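Local structure of succinate-semialdehyde dehydrogenase (NAD(P)(+)) (Marinobacter aquaeolei, 3RH9) at residues E109-C120 with F159-A170; V31-I40 with L95-W103. The protein probably oxidises succinate semialdehyde to succinate, with NAD+ or NADP+ as the electron acceptor. All blocks are in the same frame, centred on the assembly; numbering follows the deposited sequence.

Contact 1. Residues E109-C120 with F159-A170; sequences EVDYAAGFFDYC and FPIGMIAKKLSA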
loop_
_atom_site.group_PDB
_atom_site.type_symbol
_atom_site.label_atom_id
_atom_site.label_comp_id
_atom_site.label_asym_id
_atom_site.label_seq_id
_atom_site.Cartn_x
_atom_site.Cartn_y
_atom_site.Cartn_z
ATOM N N GLU A 109 -22.752 -0.959 18.241
ATOM C CA GLU A 109 -21.423 -0.699 17.688
ATOM C C GLU A 109 -20.405 -1.582 18.382
ATOM O O GLU A 109 -19.427 -2.036 17.777
ATOM C CB GLU A 109 -21.004 0.775 17.807
ATOM C CG GLU A 109 -19.580 1.038 17.228
ATOM C CD GLU A 109 -19.088 2.488 17.370
ATOM O OE1 GLU A 109 -19.930 3.403 17.491
ATOM O OE2 GLU A 109 -17.853 2.720 17.348
ATOM N N VAL A 110 -20.640 -1.825 19.664
ATOM C CA VAL A 110 -19.811 -2.740 20.429
ATOM C C VAL A 110 -19.964 -4.142 19.860
ATOM O O VAL A 110 -18.990 -4.874 19.765
ATOM C CB VAL A 110 -20.188 -2.715 21.900
ATOM C CG1 VAL A 110 -19.439 -3.784 22.633
ATOM C CG2 VAL A 110 -19.885 -1.354 22.480
ATOM N N ASP A 111 -21.177 -4.500 19.453
ATOM C CA ASP A 111 -21.413 -5.809 18.858
ATOM C C ASP A 111 -20.624 -5.926 17.569
ATOM O O ASP A 111 -19.902 -6.902 17.325
ATOM C CB ASP A 111 -22.892 -6.002 18.544
ATOM C CG ASP A 111 -23.728 -6.255 19.787
ATOM O OD1 ASP A 111 -23.136 -6.420 20.881
ATOM O OD2 ASP A 111 -24.975 -6.300 19.661
ATOM N N TYR A 112 -20.784 -4.903 16.744
ATOM C CA TYR A 112 -20.095 -4.797 15.477
ATOM C C TYR A 112 -18.564 -4.931 15.627
ATOM O O TYR A 112 -17.913 -5.655 14.861
ATOM C CB TYR A 112 -20.466 -3.456 14.879
ATOM C CG TYR A 112 -19.804 -3.143 13.581
ATOM C CD1 TYR A 112 -20.266 -3.697 12.393
ATOM C CD2 TYR A 112 -18.738 -2.267 13.532
ATOM C CE1 TYR A 112 -19.675 -3.395 11.188
ATOM C CE2 TYR A 112 -18.139 -1.954 12.333
ATOM C CZ TYR A 112 -18.610 -2.521 11.166
ATOM O OH TYR A 112 -17.998 -2.211 9.978
ATOM N N ALA A 113 -18.005 -4.227 16.611
ATOM C CA ALA A 113 -16.577 -4.295 16.921
ATOM C C ALA A 113 -16.142 -5.713 17.277
ATOM O O ALA A 113 -15.038 -6.148 16.933
ATOM C CB ALA A 113 -16.236 -3.348 18.070
ATOM N N ALA A 114 -17.015 -6.429 17.978
ATOM C CA ALA A 114 -16.687 -7.761 18.463
ATOM C C ALA A 114 -16.478 -8.732 17.315
ATOM O O ALA A 114 -15.719 -9.679 17.440
ATOM C CB ALA A 114 -17.774 -8.260 19.390
ATOM N N GLY A 115 -17.159 -8.486 16.199
ATOM C CA GLY A 115 -17.175 -9.415 15.082
ATOM C C GLY A 115 -15.905 -9.370 14.254
ATOM O O GLY A 115 -15.641 -10.261 13.436
ATOM N N PHE A 116 -15.119 -8.320 14.453
ATOM C CA PHE A 116 -13.837 -8.220 13.779
ATOM C C PHE A 116 -12.859 -9.144 14.463
ATOM O O PHE A 116 -12.096 -9.877 13.826
ATOM C CB PHE A 116 -13.335 -6.776 13.785
ATOM C CG PHE A 116 -14.000 -5.925 12.756
ATOM C CD1 PHE A 116 -13.638 -6.029 11.420
ATOM C CD2 PHE A 116 -15.021 -5.050 13.108
ATOM C CE1 PHE A 116 -14.257 -5.264 10.456
ATOM C CE2 PHE A 116 -15.649 -4.275 12.138
ATOM C CZ PHE A 116 -15.267 -4.390 10.807
ATOM N N PHE A 117 -12.910 -9.116 15.781
ATOM C CA PHE A 117 -12.083 -9.986 16.584
ATOM C C PHE A 117 -12.476 -11.433 16.366
ATOM O O PHE A 117 -11.625 -12.314 16.276
ATOM C CB PHE A 117 -12.174 -9.568 18.045
ATOM C CG PHE A 117 -11.354 -8.361 18.353
ATOM C CD1 PHE A 117 -11.939 -7.125 18.457
ATOM C CD2 PHE A 117 -9.980 -8.461 18.497
ATOM C CE1 PHE A 117 -11.170 -6.011 18.733
ATOM C CE2 PHE A 117 -9.211 -7.359 18.762
ATOM C CZ PHE A 117 -9.800 -6.135 18.886
ATOM N N ASP A 118 -13.771 -11.677 16.260
ATOM C CA ASP A 118 -14.230 -13.022 16.006
ATOM C C ASP A 118 -13.705 -13.467 14.660
ATOM O O ASP A 118 -13.199 -14.571 14.509
ATOM C CB ASP A 118 -15.759 -13.110 16.020
ATOM C CG ASP A 118 -16.253 -14.549 15.964
ATOM O OD1 ASP A 118 -15.775 -15.395 16.761
ATOM O OD2 ASP A 118 -17.108 -14.846 15.114
ATOM N N TYR A 119 -13.818 -12.594 13.674
ATOM C CA TYR A 119 -13.501 -13.003 12.331
ATOM C C TYR A 119 -12.007 -13.264 12.210
ATOM O O TYR A 119 -11.580 -14.186 11.517
ATOM C CB TYR A 119 -13.973 -11.976 11.317
ATOM C CG TYR A 119 -13.497 -12.324 9.945
ATOM C CD1 TYR A 119 -12.268 -11.868 9.489
ATOM C CD2 TYR A 119 -14.257 -13.143 9.111
ATOM C CE1 TYR A 119 -11.814 -12.206 8.235
ATOM C CE2 TYR A 119 -13.806 -13.485 7.841
ATOM C CZ TYR A 119 -12.583 -13.014 7.418
ATOM O OH TYR A 119 -12.122 -13.334 6.170
ATOM N N CYS A 120 -11.212 -12.468 12.911
ATOM C CA CYS A 120 -9.764 -12.648 12.891
ATOM C C CYS A 120 -9.291 -13.885 13.634
ATOM O O CYS A 120 -8.278 -14.480 13.276
ATOM C CB CYS A 120 -9.066 -11.408 13.434
ATOM S SG CYS A 120 -8.885 -10.149 12.183
ATOM N N PHE A 159 -16.416 6.431 14.989
ATOM C CA PHE A 159 -16.693 5.136 15.605
ATOM C C PHE A 159 -15.691 4.866 16.703
ATOM O O PHE A 159 -14.673 4.211 16.479
ATOM C CB PHE A 159 -16.671 4.016 14.572
ATOM C CG PHE A 159 -17.864 4.008 13.680
ATOM C CD1 PHE A 159 -17.792 4.532 12.404
ATOM C CD2 PHE A 159 -19.071 3.486 14.125
ATOM C CE1 PHE A 159 -18.903 4.534 11.573
ATOM C CE2 PHE A 159 -20.191 3.484 13.299
ATOM C CZ PHE A 159 -20.102 4.011 12.015
ATOM N N PRO A 160 -15.974 5.389 17.899
ATOM C CA PRO A 160 -15.026 5.305 19.016
ATOM C C PRO A 160 -14.629 3.861 19.362
ATOM O O PRO A 160 -13.529 3.657 19.868
ATOM C CB PRO A 160 -15.782 5.977 20.167
ATOM C CG PRO A 160 -16.784 6.875 19.485
ATOM C CD PRO A 160 -17.200 6.118 18.262
ATOM N N ILE A 161 -15.486 2.880 19.086
ATOM C CA ILE A 161 -15.093 1.484 19.273
ATOM C C ILE A 161 -15.001 0.671 17.980
ATOM O O ILE A 161 -14.225 -0.254 17.894
ATOM C CB ILE A 161 -15.980 0.740 20.291
ATOM C CG1 ILE A 161 -15.168 -0.350 20.988
ATOM C CG2 ILE A 161 -17.184 0.125 19.625
ATOM C CD1 ILE A 161 -13.991 0.160 21.810
ATOM N N GLY A 162 -15.793 1.006 16.976
ATOM C CA GLY A 162 -15.770 0.253 15.732
ATOM C C GLY A 162 -14.464 0.369 14.957
ATOM O O GLY A 162 -13.889 -0.640 14.538
HETATM N N MSE A 163 -13.997 1.601 14.762
HETATM C CA MSE A 163 -12.751 1.833 14.049
HETATM C C MSE A 163 -11.617 1.008 14.637
HETATM O O MSE A 163 -11.060 0.139 13.966
HETATM C CB MSE A 163 -12.363 3.315 14.065
HETATM C CG MSE A 163 -13.257 4.196 13.225
HETATM SE SE MSE A 163 -13.712 3.327 11.528
HETATM C CE MSE A 163 -14.766 4.807 10.769
ATOM N N ILE A 164 -11.274 1.283 15.890
ATOM C CA ILE A 164 -10.138 0.623 16.501
ATOM C C ILE A 164 -10.234 -0.900 16.373
ATOM O O ILE A 164 -9.218 -1.574 16.241
ATOM C CB ILE A 164 -9.988 1.014 17.969
ATOM C CG1 ILE A 164 -8.604 0.599 18.477
ATOM C CG2 ILE A 164 -11.094 0.374 18.786
ATOM C CD1 ILE A 164 -7.460 0.978 17.544
ATOM N N ALA A 165 -11.455 -1.429 16.392
ATOM C CA ALA A 165 -11.671 -2.875 16.346
ATOM C C ALA A 165 -11.184 -3.475 15.033
ATOM O O ALA A 165 -10.634 -4.578 15.015
ATOM C CB ALA A 165 -13.132 -3.206 16.566
ATOM N N LYS A 166 -11.395 -2.741 13.940
ATOM C CA LYS A 166 -10.938 -3.165 12.622
ATOM C C LYS A 166 -9.418 -3.244 12.597
ATOM O O LYS A 166 -8.840 -4.157 12.013
ATOM C CB LYS A 166 -11.400 -2.197 11.523
ATOM C CG LYS A 166 -12.916 -2.023 11.377
ATOM C CD LYS A 166 -13.230 -0.863 10.428
ATOM C CE LYS A 166 -14.704 -0.819 10.038
ATOM N NZ LYS A 166 -15.004 0.220 8.980
ATOM N N LYS A 167 -8.764 -2.284 13.226
ATOM C CA LYS A 167 -7.322 -2.207 13.111
ATOM C C LYS A 167 -6.623 -3.181 14.044
ATOM O O LYS A 167 -5.616 -3.775 13.686
ATOM C CB LYS A 167 -6.826 -0.779 13.365
ATOM C CG LYS A 167 -7.398 0.264 12.438
ATOM C CD LYS A 167 -6.700 1.608 12.623
ATOM C CE LYS A 167 -7.347 2.676 11.762
ATOM N NZ LYS A 167 -7.262 2.339 10.316
ATOM N N LEU A 168 -7.160 -3.338 15.247
ATOM C CA LEU A 168 -6.454 -4.064 16.292
ATOM C C LEU A 168 -6.616 -5.568 16.143
ATOM O O LEU A 168 -5.691 -6.321 16.403
ATOM C CB LEU A 168 -6.902 -3.595 17.667
ATOM C CG LEU A 168 -6.088 -4.167 18.823
ATOM C CD1 LEU A 168 -4.611 -4.204 18.455
ATOM C CD2 LEU A 168 -6.334 -3.392 20.129
ATOM N N SER A 169 -7.788 -6.000 15.705
ATOM C CA SER A 169 -8.004 -7.401 15.376
ATOM C C SER A 169 -7.014 -7.911 14.326
ATOM O O SER A 169 -6.519 -9.034 14.429
ATOM C CB SER A 169 -9.426 -7.613 14.892
ATOM O OG SER A 169 -9.748 -6.675 13.884
ATOM N N ALA A 170 -6.723 -7.100 13.313
ATOM C CA ALA A 170 -5.758 -7.500 12.279
ATOM C C ALA A 170 -4.317 -7.410 12.784
ATOM O O ALA A 170 -3.507 -8.280 12.515
ATOM C CB ALA A 170 -5.943 -6.686 11.002
#

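Contact 2. Residues V31-I40 with L95-W103; sequences VYNPATGSVI and LCMEHGKPW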
loop_
_atom_site.group_PDB
_atom_site.type_symbol
_atom_site.label_atom_id
_atom_site.label_comp_id
_atom_site.label_asym_id
_atom_site.label_seq_id
_atom_site.Cartn_x
_atom_site.Cartn_y
_atom_site.Cartn_z
ATOM N N VAL A 31 -13.467 16.608 27.795
ATOM C CA VAL A 31 -14.416 15.905 26.953
ATOM C C VAL A 31 -15.810 16.433 27.267
ATOM O O VAL A 31 -16.168 16.628 28.430
ATOM C CB VAL A 31 -14.367 14.381 27.185
ATOM C CG1 VAL A 31 -15.236 13.659 26.174
ATOM C CG2 VAL A 31 -12.933 13.887 27.108
ATOM N N TYR A 32 -16.601 16.675 26.233
ATOM C CA TYR A 32 -17.953 17.189 26.426
ATOM C C TYR A 32 -18.994 16.150 26.080
ATOM O O TYR A 32 -18.754 15.297 25.251
ATOM C CB TYR A 32 -18.164 18.397 25.526
ATOM C CG TYR A 32 -17.517 19.665 26.034
ATOM C CD1 TYR A 32 -16.161 19.912 25.825
ATOM C CD2 TYR A 32 -18.267 20.623 26.720
ATOM C CE1 TYR A 32 -15.576 21.070 26.280
ATOM C CE2 TYR A 32 -17.681 21.785 27.184
ATOM C CZ TYR A 32 -16.339 22.004 26.959
ATOM O OH TYR A 32 -15.763 23.158 27.421
ATOM N N ASN A 33 -20.152 16.213 26.713
ATOM C CA ASN A 33 -21.292 15.456 26.224
ATOM C C ASN A 33 -22.014 16.336 25.207
ATOM O O ASN A 33 -22.473 17.414 25.542
ATOM C CB ASN A 33 -22.226 15.070 27.365
ATOM C CG ASN A 33 -23.443 14.311 26.884
ATOM O OD1 ASN A 33 -23.863 14.445 25.736
ATOM N ND2 ASN A 33 -24.017 13.500 27.761
ATOM N N PRO A 34 -22.096 15.894 23.947
ATOM C CA PRO A 34 -22.651 16.796 22.934
ATOM C C PRO A 34 -24.119 17.109 23.185
ATOM O O PRO A 34 -24.673 17.996 22.540
ATOM C CB PRO A 34 -22.503 15.995 21.638
ATOM C CG PRO A 34 -21.425 14.975 21.948
ATOM C CD PRO A 34 -21.637 14.622 23.372
ATOM N N ALA A 35 -24.734 16.387 24.112
ATOM C CA ALA A 35 -26.159 16.532 24.363
ATOM C C ALA A 35 -26.442 17.628 25.379
ATOM O O ALA A 35 -27.527 18.199 25.394
ATOM C CB ALA A 35 -26.745 15.209 24.828
ATOM N N THR A 36 -25.466 17.935 26.222
ATOM C CA THR A 36 -25.720 18.835 27.336
ATOM C C THR A 36 -24.818 20.063 27.334
ATOM O O THR A 36 -25.086 21.045 28.029
ATOM C CB THR A 36 -25.514 18.120 28.664
ATOM O OG1 THR A 36 -24.110 17.971 28.908
ATOM C CG2 THR A 36 -26.186 16.759 28.644
ATOM N N GLY A 37 -23.744 20.003 26.557
ATOM C CA GLY A 37 -22.764 21.065 26.552
ATOM C C GLY A 37 -21.861 21.028 27.766
ATOM O O GLY A 37 -20.987 21.885 27.893
ATOM N N SER A 38 -22.046 20.043 28.651
ATOM C CA SER A 38 -21.211 19.930 29.856
ATOM C C SER A 38 -19.954 19.079 29.651
ATOM O O SER A 38 -19.930 18.138 28.850
ATOM C CB SER A 38 -21.996 19.341 31.042
ATOM O OG SER A 38 -23.173 20.064 31.353
ATOM N N VAL A 39 -18.922 19.407 30.412
ATOM C CA VAL A 39 -17.709 18.606 30.483
ATOM C C VAL A 39 -17.955 17.341 31.312
ATOM O O VAL A 39 -18.461 17.414 32.424
ATOM C CB VAL A 39 -16.565 19.445 31.100
ATOM C CG1 VAL A 39 -15.482 18.562 31.673
ATOM C CG2 VAL A 39 -16.013 20.419 30.054
ATOM N N ILE A 40 -17.615 16.178 30.771
ATOM C CA ILE A 40 -17.905 14.932 31.483
ATOM C C ILE A 40 -16.639 14.228 31.954
ATOM O O ILE A 40 -16.702 13.257 32.700
ATOM C CB ILE A 40 -18.819 13.970 30.678
ATOM C CG1 ILE A 40 -18.139 13.504 29.388
ATOM C CG2 ILE A 40 -20.151 14.643 30.373
ATOM C CD1 ILE A 40 -19.008 12.608 28.525
ATOM N N LEU A 95 -19.915 5.476 25.285
ATOM C CA LEU A 95 -19.854 5.866 23.897
ATOM C C LEU A 95 -20.929 6.921 23.657
ATOM O O LEU A 95 -20.672 8.004 23.118
ATOM C CB LEU A 95 -20.094 4.654 23.008
ATOM C CG LEU A 95 -19.559 4.774 21.584
ATOM C CD1 LEU A 95 -19.251 3.406 21.009
ATOM C CD2 LEU A 95 -20.533 5.533 20.693
ATOM N N CYS A 96 -22.137 6.590 24.085
ATOM C CA CYS A 96 -23.282 7.456 23.914
ATOM C C CYS A 96 -23.008 8.866 24.425
ATOM O O CYS A 96 -23.302 9.865 23.752
ATOM C CB CYS A 96 -24.471 6.873 24.665
ATOM S SG CYS A 96 -25.918 7.913 24.612
HETATM N N MSE A 97 -22.448 8.951 25.625
HETATM C CA MSE A 97 -22.333 10.242 26.271
HETATM C C MSE A 97 -21.292 11.144 25.641
HETATM O O MSE A 97 -21.461 12.362 25.641
HETATM C CB MSE A 97 -22.080 10.086 27.761
HETATM C CG MSE A 97 -23.350 9.763 28.524
HETATM SE SE MSE A 97 -22.997 9.030 30.295
HETATM C CE MSE A 97 -24.858 8.844 30.920
ATOM N N GLU A 98 -20.226 10.563 25.101
ATOM C CA GLU A 98 -19.150 11.385 24.548
ATOM C C GLU A 98 -19.329 11.678 23.054
ATOM O O GLU A 98 -18.885 12.709 22.562
ATOM C CB GLU A 98 -17.776 10.766 24.835
ATOM C CG GLU A 98 -17.521 9.473 24.112
ATOM C CD GLU A 98 -16.147 8.895 24.429
ATOM O OE1 GLU A 98 -15.341 9.590 25.097
ATOM O OE2 GLU A 98 -15.872 7.748 24.012
ATOM N N HIS A 99 -19.992 10.770 22.354
ATOM C CA HIS A 99 -20.271 10.923 20.928
ATOM C C HIS A 99 -21.611 11.603 20.657
ATOM O O HIS A 99 -21.684 12.520 19.859
ATOM C CB HIS A 99 -20.251 9.555 20.251
ATOM C CG HIS A 99 -20.531 9.592 18.782
ATOM N ND1 HIS A 99 -21.787 9.369 18.260
ATOM C CD2 HIS A 99 -19.711 9.787 17.721
ATOM C CE1 HIS A 99 -21.731 9.440 16.943
ATOM N NE2 HIS A 99 -20.483 9.689 16.589
ATOM N N GLY A 100 -22.666 11.150 21.325
ATOM C CA GLY A 100 -23.985 11.716 21.134
ATOM C C GLY A 100 -24.935 10.662 20.605
ATOM O O GLY A 100 -26.136 10.706 20.845
ATOM N N LYS A 101 -24.379 9.711 19.873
ATOM C CA LYS A 101 -25.110 8.552 19.377
ATOM C C LYS A 101 -26.019 7.943 20.463
ATOM O O LYS A 101 -25.646 7.881 21.632
ATOM C CB LYS A 101 -24.080 7.519 18.918
ATOM C CG LYS A 101 -24.558 6.519 17.897
ATOM C CD LYS A 101 -23.429 5.533 17.572
ATOM C CE LYS A 101 -22.114 6.280 17.345
ATOM N NZ LYS A 101 -21.111 5.512 16.562
ATOM N N PRO A 102 -27.213 7.477 20.081
ATOM C CA PRO A 102 -28.136 6.874 21.052
ATOM C C PRO A 102 -27.602 5.576 21.654
ATOM O O PRO A 102 -26.939 4.800 20.957
ATOM C CB PRO A 102 -29.387 6.586 20.218
ATOM C CG PRO A 102 -29.280 7.488 19.048
ATOM C CD PRO A 102 -27.813 7.585 18.748
ATOM N N TRP A 103 -27.910 5.346 22.931
ATOM C CA TRP A 103 -27.377 4.214 23.691
ATOM C C TRP A 103 -27.474 2.881 22.958
ATOM O O TRP A 103 -26.489 2.169 22.827
ATOM C CB TRP A 103 -28.113 4.100 25.006
ATOM C CG TRP A 103 -27.352 3.364 26.039
ATOM C CD1 TRP A 103 -26.219 2.630 25.858
ATOM C CD2 TRP A 103 -27.679 3.269 27.431
ATOM N NE1 TRP A 103 -25.809 2.096 27.055
ATOM C CE2 TRP A 103 -26.689 2.472 28.035
ATOM C CE3 TRP A 103 -28.709 3.791 28.225
ATOM C CZ2 TRP A 103 -26.700 2.177 29.395
ATOM C CZ3 TRP A 103 -28.717 3.498 29.569
ATOM C CH2 TRP A 103 -27.722 2.698 30.142
HETATM O O HOH W 1 -24.826 11.898 24.858
#

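Contact 1. Residues E109-C120 with F159-A170
The ring of Phe116 lies across the aliphatic part of Lys166, whose CG sits over one ring face, 3.6 Å from the ring centroid, in a CH-pi contact. A long methylene chain suits this place: it covers the ring and runs on past the edge of Tyr112, and the side chain comes within about 4 Å of that of Glu256, the predicted active-site residue. Phe117 repeats the theme one residue on, with Ser169 CB over its ring face, 3.9 Å from the centroid. Ser169 OG turns back and donates to Ala165 O, which satisfies the hydroxyl within its own helix. Small residues line the middle of the interface, where Ala113 CB meets Ala165 CB at 3.5 Å. These alanines and Gly162 suit the close spacing of the segment axes, 8.3 Å at nearest and 9° from parallel.

At the other end Glu109 stretches out with CG anti to the backbone N (chi1 179°) and reaches the start of helix 162-174. Its OE2 accepts from Ile161 N at 2.9 Å, from above the carboxylate plane, and from Gly162 N at 2.7 Å, through its anti lone pair. OE1 pairs with Lys101.

Helix 70-86 packs on Phe117, helix 88-99 on Val110 and helix 188-197 on Ile161; helix 162-174 makes the beta-alpha-beta crossover between parallel strands 151-154 and 178-181, as in the Rossmann-like coenzyme-binding domain of aldehyde dehydrogenases.

Contact 2. Residues V31-I40 with L95-W103
A chi1 of 179° swings the amide of Asn33 away from its own backbone N and brings it to the last turn of helix 88-99, where ND2 packs 3.9 Å from CG of Met97, a selenomethionine in this crystal. Ile40 is turned differently: CG1 stands between its backbone N and carbonyl carbon (chi1 64°), and the extended chain beyond it sets CD1 4.0 Å from Met97 CB. The two side chains thus converge on the aliphatic root of one residue.

The Asn33 amide also lies beside the Met97 carbonyl without bonding to it, OD1 and Met97 O both being acceptors. OD1 instead takes the N-H of Ala35, with Asn33 OD1 and Ala35 N 2.7 Å apart, making an Asx turn, and a water lies within hydrogen-bonding distance of both Asn33 OD1 and Cys96 O. With an alanine here in place of the asparagine, Ala35 N and the water would lose OD1 as partner, and the turn would probably be freer to shift, with a gap opened beside Met97.

Pro34 suits the place as a compact, rigid ring whose CD and CG lie against the carbonyl oxygens of Met97 and His99. Gly100 follows with a phi of 118°, a backbone shape that glycine adopts readily, and ends the helix. Lys101 N is then held by His99 ND1 at 3.1 Å. Val31 CG1 also touches Glu98 CB at 4.1 Å, while the Glu98 carboxylate leaves to bind Thr189 OG1 and Leu188 N.

The turn joining antiparallel strands 28-32 and 39-44 thereby sits on the C-terminal end of helix 88-99, with the start of helix 188-197 alongside, met by both Ile40 and Glu98.

How the contacts relate
Contact 2 comes first along the chain and closes before contact 1 opens; their centres lie about 22 Å apart. Helices 88-99 and 103-123 follow one another, the first belonging to contact 2 and the second to contact 1, so the two sites are joined in series. They also meet directly: Lys101 NZ forms a salt bridge with Glu109 OE1, and Leu95 packs on Glu109 and Pro160. Helix 188-197 borders both. Contact 1 is the deeper of the two, close to the predicted active-site residue, whereas contact 2 fastens the N-terminal two-stranded hairpin to the end of helix 88-99, next to helices 103-123 and 188-197, which is consistent with a continuous path of packing from hairpin to core.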